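Local atomic coordinates of chymotrypsin-like serine protease (Equine arteritis virus, PDB entry 1MBM), a protein that probably cleaves viral polyproteins as a chymotrypsin-like serine proteinase, the nsp4 proteinase of an arterivirus. Residues Asn24-Leu29 against Gly72-Leu77. Numbering follows the deposited sequence.
Sequences NEVVVL and GNWPQL
From Val26 to Leu29 the strand runs at 64° to the extended path of Trp74 to Leu77; the closest pair of CA atoms, those of Val26 and Trp74, is 7.8 Å apart, and no hydrogen bond crosses between the two segments; side chains alone bridge the gap. Both methyls of Val26 reach the pyrrole part of the indole: CG1 lies 4.0 Å from Trp74 CD1, and CG2 is 4.1 Å from that same carbon. CG1 meets the ring obliquely. Within its own loop the indole is held by a hydrogen bond from NE1 to Leu70 O and by Gly72 CA, 3.8 Å above one ring face, toward its rim; it also touches Val19 of strand 14-22. Strand 25-31 belongs to the antiparallel six-stranded N-terminal barrel of the chymotrypsin fold, flanked by strands 14-22 and 60-65, whereas residues 72-77 lie in the connection leading to strand 85-91 of the second sheet. Hydrogen bonds tie this linker instead to the neighbouring strand 14-22, where Trp74 O accepts from the hydroxyl of Thr21. Farther along, Leu77 is directed at the strand, its CG anti to the backbone N (chi1 -178°), and its two methyls divide between two residues on one side of the strand. CD2 packs 3.8 Å from Val27 CG1, the side chains crossing at about a right angle, while CD1 approaches Leu29 CD1 at 4.2 Å.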
loop_
_atom_site.group_PDB
_atom_site.type_symbol
_atom_site.label_atom_id
_atom_site.label_comp_id
_atom_site.label_asym_id
_atom_site.label_seq_id
_atom_site.Cartn_x
_atom_site.Cartn_y
_atom_site.Cartn_z
ATOM N N ASN A 24 13.342 -3.856 -19.329
ATOM C CA ASN A 24 13.776 -5.230 -19.607
ATOM C C ASN A 24 14.099 -6.078 -18.374
ATOM O O ASN A 24 14.703 -7.147 -18.479
ATOM C CB ASN A 24 14.942 -5.251 -20.601
ATOM C CG ASN A 24 14.975 -6.515 -21.426
ATOM O OD1 ASN A 24 14.035 -6.808 -22.165
ATOM N ND2 ASN A 24 16.054 -7.280 -21.299
ATOM N N GLU A 25 13.724 -5.596 -17.198
ATOM C CA GLU A 25 13.904 -6.393 -15.996
ATOM C C GLU A 25 12.544 -6.592 -15.345
ATOM O O GLU A 25 11.597 -5.837 -15.605
ATOM C CB GLU A 25 14.929 -5.761 -15.038
ATOM C CG GLU A 25 14.389 -4.684 -14.113
ATOM C CD GLU A 25 15.484 -3.784 -13.560
ATOM O OE1 GLU A 25 16.603 -4.292 -13.301
ATOM O OE2 GLU A 25 15.228 -2.571 -13.387
ATOM N N VAL A 26 12.438 -7.647 -14.543
ATOM C CA VAL A 26 11.214 -7.945 -13.816
ATOM C C VAL A 26 11.454 -7.513 -12.380
ATOM O O VAL A 26 12.442 -7.916 -11.764
ATOM C CB VAL A 26 10.866 -9.440 -13.920
ATOM C CG1 VAL A 26 9.775 -9.818 -12.930
ATOM C CG2 VAL A 26 10.446 -9.774 -15.345
ATOM N N VAL A 27 10.577 -6.658 -11.861
ATOM C CA VAL A 27 10.763 -6.078 -10.538
ATOM C C VAL A 27 9.758 -6.615 -9.528
ATOM O O VAL A 27 8.560 -6.684 -9.805
ATOM C CB VAL A 27 10.635 -4.543 -10.590
ATOM C CG1 VAL A 27 10.942 -3.926 -9.225
ATOM C CG2 VAL A 27 11.558 -3.975 -11.650
ATOM N N VAL A 28 10.251 -6.985 -8.355
ATOM C CA VAL A 28 9.397 -7.512 -7.296
ATOM C C VAL A 28 9.479 -6.619 -6.056
ATOM O O VAL A 28 10.543 -6.454 -5.483
ATOM C CB VAL A 28 9.813 -8.964 -6.936
ATOM C CG1 VAL A 28 8.963 -9.519 -5.774
ATOM C CG2 VAL A 28 9.729 -9.875 -8.172
ATOM N N LEU A 29 8.351 -6.073 -5.624
ATOM C CA LEU A 29 8.310 -5.223 -4.425
ATOM C C LEU A 29 7.619 -5.894 -3.247
ATOM O O LEU A 29 6.658 -6.629 -3.433
ATOM C CB LEU A 29 7.553 -3.933 -4.707
ATOM C CG LEU A 29 7.972 -3.144 -5.938
ATOM C CD1 LEU A 29 7.065 -1.917 -6.100
ATOM C CD2 LEU A 29 9.448 -2.753 -5.855
ATOM N N GLY A 72 5.668 -13.559 -17.646
ATOM C CA GLY A 72 4.325 -13.042 -17.504
ATOM C C GLY A 72 4.225 -11.628 -18.026
ATOM O O GLY A 72 5.232 -10.934 -18.181
ATOM N N ASN A 73 3.004 -11.198 -18.302
ATOM C CA ASN A 73 2.785 -9.850 -18.794
ATOM C C ASN A 73 2.591 -8.893 -17.626
ATOM O O ASN A 73 1.484 -8.399 -17.383
ATOM C CB ASN A 73 1.580 -9.811 -19.729
ATOM C CG ASN A 73 1.603 -8.611 -20.640
ATOM O OD1 ASN A 73 2.670 -8.101 -20.985
ATOM N ND2 ASN A 73 0.423 -8.147 -21.036
ATOM N N TRP A 74 3.674 -8.639 -16.899
ATOM C CA TRP A 74 3.610 -7.776 -15.732
ATOM C C TRP A 74 3.460 -6.314 -16.145
ATOM O O TRP A 74 4.105 -5.868 -17.094
ATOM C CB TRP A 74 4.858 -7.970 -14.860
ATOM C CG TRP A 74 5.236 -9.413 -14.646
ATOM C CD1 TRP A 74 6.397 -10.024 -15.036
ATOM C CD2 TRP A 74 4.453 -10.423 -13.997
ATOM N NE1 TRP A 74 6.386 -11.347 -14.659
ATOM C CE2 TRP A 74 5.205 -11.619 -14.020
ATOM C CE3 TRP A 74 3.196 -10.439 -13.383
ATOM C CZ2 TRP A 74 4.740 -12.810 -13.460
ATOM C CZ3 TRP A 74 2.738 -11.618 -12.833
ATOM C CH2 TRP A 74 3.507 -12.791 -12.879
ATOM N N PRO A 75 2.598 -5.581 -15.442
ATOM C CA PRO A 75 2.350 -4.164 -15.743
ATOM C C PRO A 75 3.614 -3.333 -15.557
ATOM O O PRO A 75 4.464 -3.680 -14.730
ATOM C CB PRO A 75 1.292 -3.769 -14.708
ATOM C CG PRO A 75 1.452 -4.794 -13.615
ATOM C CD PRO A 75 1.756 -6.064 -14.333
ATOM N N GLN A 76 3.747 -2.271 -16.344
ATOM C CA GLN A 76 4.908 -1.400 -16.260
ATOM C C GLN A 76 4.983 -0.746 -14.889
ATOM O O GLN A 76 3.970 -0.326 -14.340
ATOM C CB GLN A 76 4.847 -0.328 -17.348
ATOM C CG GLN A 76 6.193 0.287 -17.674
ATOM C CD GLN A 76 7.054 -0.625 -18.522
ATOM O OE1 GLN A 76 6.547 -1.561 -19.140
ATOM N NE2 GLN A 76 8.356 -0.352 -18.564
ATOM N N LEU A 77 6.183 -0.680 -14.327
ATOM C CA LEU A 77 6.367 -0.064 -13.016
ATOM C C LEU A 77 6.554 1.439 -13.128
ATOM O O LEU A 77 7.496 1.890 -13.772
ATOM C CB LEU A 77 7.591 -0.659 -12.309
ATOM C CG LEU A 77 7.898 -0.138 -10.899
ATOM C CD1 LEU A 77 6.700 -0.316 -9.982
ATOM C CD2 LEU A 77 9.114 -0.829 -10.294
#